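Local structure of aminotransferase, class III (Thermomicrobium roseum, 6IO1) at residues L148-A153 and T185-Y190; I131-W136 and T220-I225; Y356-L361 and L378-E383. The protein catalyses (S)-enantioselective transamination as a thermostable omega-transaminase, with the amino group carried on its pyridoxal 5'-phosphate cofactor. All coordinates share one frame; numbering follows the deposited sequence.

Overall arrangement
From the N terminus, helix 121-138 comes first, and interaction 2 closes a long loop by setting its residues 131-136 against strand 221-226. Nested inside that loop, interaction 1 joins the end of strand 146-150 to residues 185-190. Both contacts belong to the same sheet: strands 146-150 and 221-226 are neighbours in it, and Leu148 bonds through its backbone to Ala223 and Ile225. Interaction 3 follows in series, closing a short loop between helix 346-361 and strand 379-384 of the other mixed sheet. It lies across the chain's centre from interaction 2, their centres about 36 Å apart, whereas interaction 1 reaches it directly through Tyr188 and Glu383.

Interaction 1 (L148-A153 and T185-Y190); sequences LSRRMA and TAPYKY
The hydroxyl of Tyr188, whose ring carries Met152 across this contact, is held by two groups: Tyr188 OH is hydrogen-bonded to Glu383 OE1, and Arg191 NE adds a weak bond. With its far end fixed in this way, the ring offers a face to the methionine. Met152 CE sits over that face, 4.1 Å from the centroid of the Tyr188 ring and 29° off the ring normal, a CH-pi contact. The sulfur comes in obliquely, Met152 SD being 3.6 Å from Tyr188 CD2, and completes a Met-aromatic pair. A bend at the last torsion of the methionine (chi3 77°) folds the methyl onto the ring while the sulfur also rests on Ala186, with Met152 SD 3.5 Å from Ala186 CB. The Met152 and Tyr188 side chains cross at about a right angle.

Met152 is presented by a type II beta turn from Arg150 to Ala153, closed by Ala153 N to Arg150 O at 3.2 Å. At the first position of the turn, Arg150 sends its guanidinium obliquely past the proline ring, Arg150 NH1 lying 3.9 Å from Pro187 CG. That charged end is secured elsewhere, by Glu227 O on NH2 and Tyr242 OH on NH1. Glu227 lines the cofactor pocket, and the Arg150 side chain is about 9 Å from the bound PMP.

Pro187 centres an inverse gamma turn that leads to Tyr188, the N-cap of helix 189-192. The contact thus lies where strands 146-150 and 181-184, paired at the margin of their sheet, both run out into loops, with Leu205 of helix 198-216 touching Thr185 and Pro187.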
loop_
_atom_site.group_PDB
_atom_site.type_symbol
_atom_site.label_atom_id
_atom_site.label_comp_id
_atom_site.label_asym_id
_atom_site.label_seq_id
_atom_site.Cartn_x
_atom_site.Cartn_y
_atom_site.Cartn_z
ATOM N N LEU B 148 5.281 -20.130 6.995
ATOM C CA LEU B 148 5.059 -20.378 8.411
ATOM C C LEU B 148 4.811 -19.060 9.134
ATOM O O LEU B 148 5.576 -18.103 8.979
ATOM C CB LEU B 148 6.253 -21.103 9.033
ATOM C CG LEU B 148 6.432 -22.581 8.675
ATOM C CD1 LEU B 148 7.783 -23.086 9.158
ATOM C CD2 LEU B 148 5.304 -23.420 9.256
ATOM N N SER B 149 3.742 -19.022 9.927
ATOM C CA SER B 149 3.393 -17.862 10.730
ATOM C C SER B 149 2.905 -18.365 12.082
ATOM O O SER B 149 2.872 -19.571 12.340
ATOM C CB SER B 149 2.342 -16.991 10.032
ATOM O OG SER B 149 2.193 -15.747 10.695
ATOM N N ARG B 150 2.544 -17.436 12.962
ATOM C CA ARG B 150 2.160 -17.788 14.318
ATOM C C ARG B 150 0.796 -17.211 14.666
ATOM O O ARG B 150 0.346 -16.217 14.091
ATOM C CB ARG B 150 3.203 -17.305 15.334
ATOM C CG ARG B 150 4.593 -17.871 15.101
ATOM C CD ARG B 150 5.628 -17.169 15.958
ATOM N NE ARG B 150 5.778 -15.763 15.594
ATOM C CZ ARG B 150 6.578 -14.911 16.225
ATOM N NH1 ARG B 150 7.325 -15.327 17.238
ATOM N NH2 ARG B 150 6.650 -13.647 15.828
ATOM N N ARG B 151 0.133 -17.871 15.612
ATOM C CA ARG B 151 -1.051 -17.300 16.233
ATOM C C ARG B 151 -0.670 -16.006 16.937
ATOM O O ARG B 151 0.436 -15.881 17.468
ATOM C CB ARG B 151 -1.661 -18.280 17.237
ATOM C CG ARG B 151 -2.253 -19.543 16.634
ATOM C CD ARG B 151 -2.732 -20.482 17.732
ATOM N NE ARG B 151 -3.454 -21.639 17.208
ATOM C CZ ARG B 151 -4.774 -21.690 17.057
ATOM N NH1 ARG B 151 -5.526 -20.660 17.423
ATOM N NH2 ARG B 151 -5.345 -22.782 16.570
ATOM N N MET B 152 -1.553 -15.012 16.866
ATOM C CA MET B 152 -1.401 -13.674 17.439
ATOM C C MET B 152 -0.450 -12.817 16.610
ATOM O O MET B 152 -0.169 -11.681 17.004
ATOM C CB MET B 152 -0.927 -13.685 18.904
ATOM C CG MET B 152 -1.782 -14.545 19.827
ATOM S SD MET B 152 -1.126 -14.681 21.503
ATOM C CE MET B 152 -1.583 -13.087 22.180
ATOM N N ALA B 153 0.074 -13.321 15.497
ATOM C CA ALA B 153 0.897 -12.509 14.614
ATOM C C ALA B 153 0.026 -11.563 13.799
ATOM O O ALA B 153 -1.106 -11.895 13.437
ATOM C CB ALA B 153 1.718 -13.394 13.678
ATOM N N THR B 185 1.906 -21.821 17.229
ATOM C CA THR B 185 1.482 -21.215 18.483
ATOM C C THR B 185 2.336 -19.997 18.812
ATOM O O THR B 185 3.528 -19.940 18.494
ATOM C CB THR B 185 1.553 -22.215 19.639
ATOM O OG1 THR B 185 2.921 -22.452 19.995
ATOM C CG2 THR B 185 0.885 -23.524 19.264
ATOM N N ALA B 186 1.699 -18.990 19.414
ATOM C CA ALA B 186 2.399 -17.753 19.829
ATOM C C ALA B 186 3.248 -18.045 21.073
ATOM O O ALA B 186 2.775 -18.804 21.940
ATOM C CB ALA B 186 1.385 -16.671 20.102
ATOM N N PRO B 187 4.450 -17.445 21.229
ATOM C CA PRO B 187 5.268 -17.663 22.425
ATOM C C PRO B 187 4.702 -16.701 23.479
ATOM O O PRO B 187 5.339 -15.714 23.794
ATOM C CB PRO B 187 6.659 -17.207 21.969
ATOM C CG PRO B 187 6.371 -16.118 20.958
ATOM C CD PRO B 187 5.092 -16.547 20.267
ATOM N N TYR B 188 3.516 -17.045 23.989
ATOM C CA TYR B 188 2.755 -16.232 24.939
ATOM C C TYR B 188 2.753 -16.971 26.276
ATOM O O TYR B 188 1.864 -17.772 26.565
ATOM C CB TYR B 188 1.355 -16.005 24.373
ATOM C CG TYR B 188 0.389 -15.180 25.190
ATOM C CD1 TYR B 188 0.829 -14.231 26.101
ATOM C CD2 TYR B 188 -0.980 -15.338 25.020
ATOM C CE1 TYR B 188 -0.076 -13.479 26.832
ATOM C CE2 TYR B 188 -1.884 -14.592 25.743
ATOM C CZ TYR B 188 -1.429 -13.663 26.648
ATOM O OH TYR B 188 -2.333 -12.919 27.370
ATOM N N LYS B 189 3.766 -16.684 27.101
ATOM C CA LYS B 189 3.995 -17.459 28.319
ATOM C C LYS B 189 2.873 -17.287 29.338
ATOM O O LYS B 189 2.541 -18.232 30.062
ATOM C CB LYS B 189 5.334 -17.068 28.943
ATOM C CG LYS B 189 5.875 -18.085 29.929
ATOM C CD LYS B 189 7.140 -17.576 30.598
ATOM C CE LYS B 189 7.812 -18.673 31.400
ATOM N NZ LYS B 189 8.742 -18.134 32.431
ATOM N N TYR B 190 2.293 -16.086 29.423
ATOM C CA TYR B 190 1.320 -15.798 30.476
ATOM C C TYR B 190 0.145 -16.768 30.445
ATOM O O TYR B 190 -0.372 -17.160 31.498
ATOM C CB TYR B 190 0.827 -14.357 30.346
ATOM C CG TYR B 190 -0.233 -13.959 31.348
ATOM C CD1 TYR B 190 0.047 -13.913 32.707
ATOM C CD2 TYR B 190 -1.514 -13.619 30.931
ATOM C CE1 TYR B 190 -0.919 -13.544 33.623
ATOM C CE2 TYR B 190 -2.486 -13.250 31.840
ATOM C CZ TYR B 190 -2.185 -13.215 33.184
ATOM O OH TYR B 190 -3.154 -12.847 34.090
#

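Interaction 2 (I131-W136 and T220-I225); sequences IARYYW and TIAAFI
Ile221 O approaches the indole of Trp136 only loosely, Ile221 O lying 4.5 Å from Trp136 NE1. This carbonyl is bonded to Arg144 NE, and Arg144 also makes a cation-pi contact with the Trp136 ring.

Ala222 carries most of the contact. Its oxygen accepts the indole N-H, Trp136 NE1 to Ala222 O being 2.9 Å with an angle of 155° at the hydrogen. The donor lies in the carbonyl plane, on a lone pair, and the oxygen is near the plane of the indole, at its edge. The methyl of the same alanine packs beside the pyrrole part of the ring, Ala222 CB to Trp136 CD1 being 3.4 Å. Trp136 reaches this place with CG beside its backbone N (chi1 -73°). Within the helix, Tyr135 CE2 stands 3.7 Å above the centre of one indole face of Trp136, which helps to fix how the ring is turned.

At Ala223 the contact with the helix is methyl to methyl: Ala223 CB meets Ala132 CB at 4.1 Å. The helix and strand segments run nearly antiparallel (154°), their axes approaching to 7.7 Å.

A phenylalanine in place of Trp136 would lack the indole N-H and would probably leave Ala222 O without this donor.

Alanine methyls therefore let the helix lie close on the sheet of this fold type I aminotransferase, and one directed hydrogen bond from a buried indole supplies a polar link between helix and strand.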
loop_
_atom_site.group_PDB
_atom_site.type_symbol
_atom_site.label_atom_id
_atom_site.label_comp_id
_atom_site.label_asym_id
_atom_site.label_seq_id
_atom_site.Cartn_x
_atom_site.Cartn_y
_atom_site.Cartn_z
ATOM N N ILE B 131 8.699 -12.521 -2.824
ATOM C CA ILE B 131 10.126 -12.650 -3.110
ATOM C C ILE B 131 10.642 -14.012 -2.669
ATOM O O ILE B 131 11.435 -14.640 -3.374
ATOM C CB ILE B 131 10.915 -11.501 -2.454
ATOM C CG1 ILE B 131 10.760 -10.218 -3.269
ATOM C CG2 ILE B 131 12.388 -11.860 -2.326
ATOM C CD1 ILE B 131 11.474 -9.028 -2.673
ATOM N N ALA B 132 10.215 -14.487 -1.498
ATOM C CA ALA B 132 10.650 -15.805 -1.040
ATOM C C ALA B 132 10.180 -16.899 -1.994
ATOM O O ALA B 132 10.961 -17.777 -2.400
ATOM C CB ALA B 132 10.134 -16.065 0.376
ATOM N N ARG B 133 8.899 -16.853 -2.374
ATOM C CA ARG B 133 8.374 -17.866 -3.285
ATOM C C ARG B 133 9.060 -17.794 -4.647
ATOM O O ARG B 133 9.405 -18.827 -5.233
ATOM C CB ARG B 133 6.859 -17.716 -3.414
ATOM C CG ARG B 133 6.124 -18.100 -2.136
ATOM C CD ARG B 133 4.655 -17.723 -2.166
ATOM N NE ARG B 133 3.900 -18.469 -1.163
ATOM C CZ ARG B 133 2.648 -18.198 -0.810
ATOM N NH1 ARG B 133 2.002 -17.184 -1.367
ATOM N NH2 ARG B 133 2.045 -18.936 0.113
ATOM N N TYR B 134 9.275 -16.581 -5.162
ATOM C CA TYR B 134 9.962 -16.400 -6.438
ATOM C C TYR B 134 11.409 -16.869 -6.362
ATOM O O TYR B 134 11.951 -17.399 -7.337
ATOM C CB TYR B 134 9.886 -14.928 -6.844
ATOM C CG TYR B 134 10.520 -14.587 -8.170
ATOM C CD1 TYR B 134 10.149 -15.243 -9.335
ATOM C CD2 TYR B 134 11.481 -13.589 -8.258
ATOM C CE1 TYR B 134 10.726 -14.922 -10.550
ATOM C CE2 TYR B 134 12.062 -13.260 -9.465
ATOM C CZ TYR B 134 11.682 -13.928 -10.608
ATOM O OH TYR B 134 12.262 -13.601 -11.812
ATOM N N TYR B 135 12.057 -16.661 -5.214
ATOM C CA TYR B 135 13.425 -17.123 -5.016
ATOM C C TYR B 135 13.498 -18.636 -5.121
ATOM O O TYR B 135 14.358 -19.184 -5.823
ATOM C CB TYR B 135 13.936 -16.640 -3.656
ATOM C CG TYR B 135 15.195 -17.316 -3.150
ATOM C CD1 TYR B 135 16.450 -16.809 -3.460
ATOM C CD2 TYR B 135 15.128 -18.444 -2.339
ATOM C CE1 TYR B 135 17.602 -17.414 -2.992
ATOM C CE2 TYR B 135 16.275 -19.058 -1.869
ATOM C CZ TYR B 135 17.509 -18.537 -2.197
ATOM O OH TYR B 135 18.652 -19.143 -1.731
ATOM N N TRP B 136 12.600 -19.334 -4.423
ATOM C CA TRP B 136 12.589 -20.792 -4.530
ATOM C C TRP B 136 12.209 -21.247 -5.937
ATOM O O TRP B 136 12.713 -22.265 -6.424
ATOM C CB TRP B 136 11.661 -21.396 -3.480
ATOM C CG TRP B 136 12.242 -21.311 -2.104
ATOM C CD1 TRP B 136 11.701 -20.677 -1.027
ATOM C CD2 TRP B 136 13.493 -21.859 -1.659
ATOM N NE1 TRP B 136 12.526 -20.804 0.064
ATOM C CE2 TRP B 136 13.634 -21.525 -0.298
ATOM C CE3 TRP B 136 14.502 -22.605 -2.278
ATOM C CZ2 TRP B 136 14.741 -21.909 0.455
ATOM C CZ3 TRP B 136 15.603 -22.984 -1.528
ATOM C CH2 TRP B 136 15.713 -22.636 -0.177
ATOM N N THR B 220 8.676 -28.115 1.124
ATOM C CA THR B 220 7.517 -27.351 0.679
ATOM C C THR B 220 7.375 -26.007 1.384
ATOM O O THR B 220 6.454 -25.252 1.059
ATOM C CB THR B 220 6.236 -28.168 0.880
ATOM O OG1 THR B 220 6.003 -28.360 2.282
ATOM C CG2 THR B 220 6.355 -29.525 0.203
ATOM N N ILE B 221 8.260 -25.683 2.323
ATOM C CA ILE B 221 8.141 -24.477 3.137
ATOM C C ILE B 221 9.147 -23.450 2.632
ATOM O O ILE B 221 10.362 -23.636 2.759
ATOM C CB ILE B 221 8.351 -24.779 4.627
ATOM C CG1 ILE B 221 7.340 -25.823 5.103
ATOM C CG2 ILE B 221 8.231 -23.505 5.447
ATOM C CD1 ILE B 221 7.500 -26.214 6.555
ATOM N N ALA B 222 8.635 -22.358 2.060
ATOM C CA ALA B 222 9.490 -21.301 1.537
ATOM C C ALA B 222 10.125 -20.479 2.653
ATOM O O ALA B 222 11.330 -20.201 2.618
ATOM C CB ALA B 222 8.687 -20.398 0.600
ATOM N N ALA B 223 9.343 -20.082 3.657
ATOM C CA ALA B 223 9.871 -19.158 4.653
ATOM C C ALA B 223 9.028 -19.181 5.922
ATOM O O ALA B 223 7.930 -19.743 5.966
ATOM C CB ALA B 223 9.944 -17.732 4.096
ATOM N N PHE B 224 9.582 -18.554 6.959
ATOM C CA PHE B 224 8.919 -18.281 8.227
ATOM C C PHE B 224 8.900 -16.770 8.405
ATOM O O PHE B 224 9.932 -16.115 8.233
ATOM C CB PHE B 224 9.661 -18.977 9.385
ATOM C CG PHE B 224 9.224 -18.552 10.774
ATOM C CD1 PHE B 224 9.634 -17.341 11.320
ATOM C CD2 PHE B 224 8.444 -19.393 11.551
ATOM C CE1 PHE B 224 9.243 -16.965 12.593
ATOM C CE2 PHE B 224 8.054 -19.022 12.828
ATOM C CZ PHE B 224 8.454 -17.806 13.348
ATOM N N ILE B 225 7.739 -16.216 8.744
ATOM C CA ILE B 225 7.586 -14.778 8.932
ATOM C C ILE B 225 7.130 -14.515 10.361
ATOM O O ILE B 225 6.235 -15.199 10.871
ATOM C CB ILE B 225 6.608 -14.166 7.909
ATOM C CG1 ILE B 225 6.541 -12.647 8.078
ATOM C CG2 ILE B 225 5.223 -14.797 8.018
ATOM C CD1 ILE B 225 5.924 -11.928 6.900
#

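Interaction 3 (Y356-L361 and L378-E383); sequences YLLQEL and LMLLVE
While Leu357 and Leu358 meet Leu380 across the contact, the flat groups of helix 346-361 lie on another flank. The Tyr356 ring has Glu360 CG on one face, 3.6 Å above its plane and offset toward the rim, and its hydroxyl is bonded to Asp436. In the plane of the Gln359 amide sits the carboxylate of the next residue: Gln359 NE2 donates to Glu360 OE2 at 2.8 Å, almost straight at 174°, and meets that oxygen nearly end-on to its C-O bond. Gln359 and Glu360 thus pair with each other on this flank, and Leu357 and Leu361 point toward the strand.

The side chains that meet are all aliphatic, and the contact turns on Leu380. Its CD2 methyl packs among three helix leucines: Leu380 CD2 comes to 3.6 Å from the backbone Leu358 N, and it is 3.9 Å from Leu357 CB. Leu361 CD1, one turn further on, lies 4.1 Å from Leu380 CD2. The other branch lies against the end of Leu357, with Leu380 CD1 3.9 Å from Leu357 CD1. Leu380 has a chi2 of 107°, away from the usual staggered values, and this rotation directs both methyls at the helix. Leu378 starts out pointing away, yet its end comes back to touch the same Leu357 methyl, Leu378 CD2 being 3.9 Å from Leu357 CD1.

Helix and strand segments run almost parallel (11°). This is aliphatic helix-on-sheet packing, in the part of the fold built on the mixed sheet where strand 379-384 lies between strands 421-424 and 370-376; Met424 and Val373 from these neighbours also touch Leu361, and helix 432-450 packs alongside through Cys435 and Ile439.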
loop_
_atom_site.group_PDB
_atom_site.type_symbol
_atom_site.label_atom_id
_atom_site.label_comp_id
_atom_site.label_asym_id
_atom_site.label_seq_id
_atom_site.Cartn_x
_atom_site.Cartn_y
_atom_site.Cartn_z
ATOM N N TYR B 356 11.567 2.645 32.508
ATOM C CA TYR B 356 10.859 3.416 33.527
ATOM C C TYR B 356 9.355 3.167 33.463
ATOM O O TYR B 356 8.701 2.984 34.499
ATOM C CB TYR B 356 11.162 4.905 33.362
ATOM C CG TYR B 356 10.424 5.784 34.344
ATOM C CD1 TYR B 356 10.783 5.814 35.684
ATOM C CD2 TYR B 356 9.365 6.582 33.932
ATOM C CE1 TYR B 356 10.112 6.615 36.587
ATOM C CE2 TYR B 356 8.687 7.386 34.827
ATOM C CZ TYR B 356 9.064 7.399 36.153
ATOM O OH TYR B 356 8.392 8.198 37.049
ATOM N N LEU B 357 8.790 3.169 32.254
ATOM C CA LEU B 357 7.364 2.930 32.084
ATOM C C LEU B 357 6.981 1.536 32.551
ATOM O O LEU B 357 5.955 1.362 33.213
ATOM C CB LEU B 357 6.967 3.132 30.621
ATOM C CG LEU B 357 6.779 4.574 30.145
ATOM C CD1 LEU B 357 6.663 4.629 28.630
ATOM C CD2 LEU B 357 5.562 5.202 30.797
ATOM N N LEU B 358 7.785 0.527 32.213
ATOM C CA LEU B 358 7.499 -0.828 32.667
ATOM C C LEU B 358 7.555 -0.916 34.184
ATOM O O LEU B 358 6.666 -1.503 34.809
ATOM C CB LEU B 358 8.481 -1.814 32.038
ATOM C CG LEU B 358 8.233 -3.294 32.337
ATOM C CD1 LEU B 358 6.801 -3.676 31.998
ATOM C CD2 LEU B 358 9.220 -4.169 31.579
ATOM N N GLN B 359 8.577 -0.313 34.795
ATOM C CA GLN B 359 8.707 -0.352 36.248
ATOM C C GLN B 359 7.506 0.296 36.923
ATOM O O GLN B 359 6.920 -0.269 37.853
ATOM C CB GLN B 359 10.002 0.340 36.677
ATOM C CG GLN B 359 10.019 0.779 38.134
ATOM C CD GLN B 359 11.274 1.548 38.495
ATOM O OE1 GLN B 359 12.380 1.010 38.448
ATOM N NE2 GLN B 359 11.109 2.815 38.859
ATOM N N GLU B 360 7.121 1.487 36.462
ATOM C CA GLU B 360 6.009 2.185 37.097
ATOM C C GLU B 360 4.675 1.492 36.827
ATOM O O GLU B 360 3.848 1.362 37.736
ATOM C CB GLU B 360 5.980 3.641 36.637
ATOM C CG GLU B 360 7.212 4.437 37.052
ATOM C CD GLU B 360 7.486 4.348 38.542
ATOM O OE1 GLU B 360 6.543 4.549 39.336
ATOM O OE2 GLU B 360 8.644 4.072 38.919
ATOM N N LEU B 361 4.432 1.065 35.584
ATOM C CA LEU B 361 3.175 0.405 35.241
ATOM C C LEU B 361 3.036 -0.974 35.876
ATOM O O LEU B 361 1.910 -1.426 36.108
ATOM C CB LEU B 361 3.044 0.294 33.721
ATOM C CG LEU B 361 2.817 1.603 32.960
ATOM C CD1 LEU B 361 3.074 1.398 31.478
ATOM C CD2 LEU B 361 1.416 2.144 33.197
ATOM N N LEU B 378 9.698 0.644 24.070
ATOM C CA LEU B 378 8.531 1.503 24.206
ATOM C C LEU B 378 7.225 0.791 23.875
ATOM O O LEU B 378 6.174 1.440 23.840
ATOM C CB LEU B 378 8.691 2.749 23.337
ATOM C CG LEU B 378 9.396 3.894 24.063
ATOM C CD1 LEU B 378 9.368 5.143 23.222
ATOM C CD2 LEU B 378 8.757 4.148 25.420
ATOM N N MET B 379 7.263 -0.517 23.626
ATOM C CA MET B 379 6.051 -1.295 23.402
ATOM C C MET B 379 5.578 -1.849 24.740
ATOM O O MET B 379 6.285 -2.649 25.360
ATOM C CB MET B 379 6.311 -2.432 22.414
ATOM C CG MET B 379 6.948 -1.992 21.108
ATOM S SD MET B 379 7.429 -3.383 20.067
ATOM C CE MET B 379 5.888 -4.292 19.982
ATOM N N LEU B 380 4.394 -1.433 25.196
ATOM C CA LEU B 380 3.925 -1.861 26.507
ATOM C C LEU B 380 2.452 -2.240 26.446
ATOM O O LEU B 380 1.689 -1.705 25.640
ATOM C CB LEU B 380 4.145 -0.770 27.565
ATOM C CG LEU B 380 5.599 -0.344 27.788
ATOM C CD1 LEU B 380 5.853 1.040 27.208
ATOM C CD2 LEU B 380 5.965 -0.390 29.263
ATOM N N LEU B 381 2.063 -3.171 27.320
ATOM C CA LEU B 381 0.685 -3.633 27.398
ATOM C C LEU B 381 0.320 -3.952 28.841
ATOM O O LEU B 381 1.096 -4.578 29.575
ATOM C CB LEU B 381 0.453 -4.868 26.519
ATOM C CG LEU B 381 -1.007 -5.278 26.290
ATOM C CD1 LEU B 381 -1.198 -5.789 24.879
ATOM C CD2 LEU B 381 -1.457 -6.332 27.289
ATOM N N VAL B 382 -0.873 -3.508 29.228
ATOM C CA VAL B 382 -1.524 -3.852 30.485
ATOM C C VAL B 382 -2.697 -4.757 30.136
ATOM O O VAL B 382 -3.688 -4.296 29.552
ATOM C CB VAL B 382 -1.997 -2.603 31.242
ATOM C CG1 VAL B 382 -2.723 -2.998 32.522
ATOM C CG2 VAL B 382 -0.828 -1.676 31.538
ATOM N N GLU B 383 -2.578 -6.046 30.457
ATOM C CA GLU B 383 -3.629 -7.021 30.198
ATOM C C GLU B 383 -4.616 -7.013 31.359
ATOM O O GLU B 383 -4.230 -7.239 32.510
ATOM C CB GLU B 383 -3.039 -8.417 30.004
ATOM C CG GLU B 383 -4.084 -9.506 29.818
ATOM C CD GLU B 383 -3.522 -10.756 29.174
ATOM O OE1 GLU B 383 -2.378 -10.709 28.673
ATOM O OE2 GLU B 383 -4.225 -11.789 29.164
#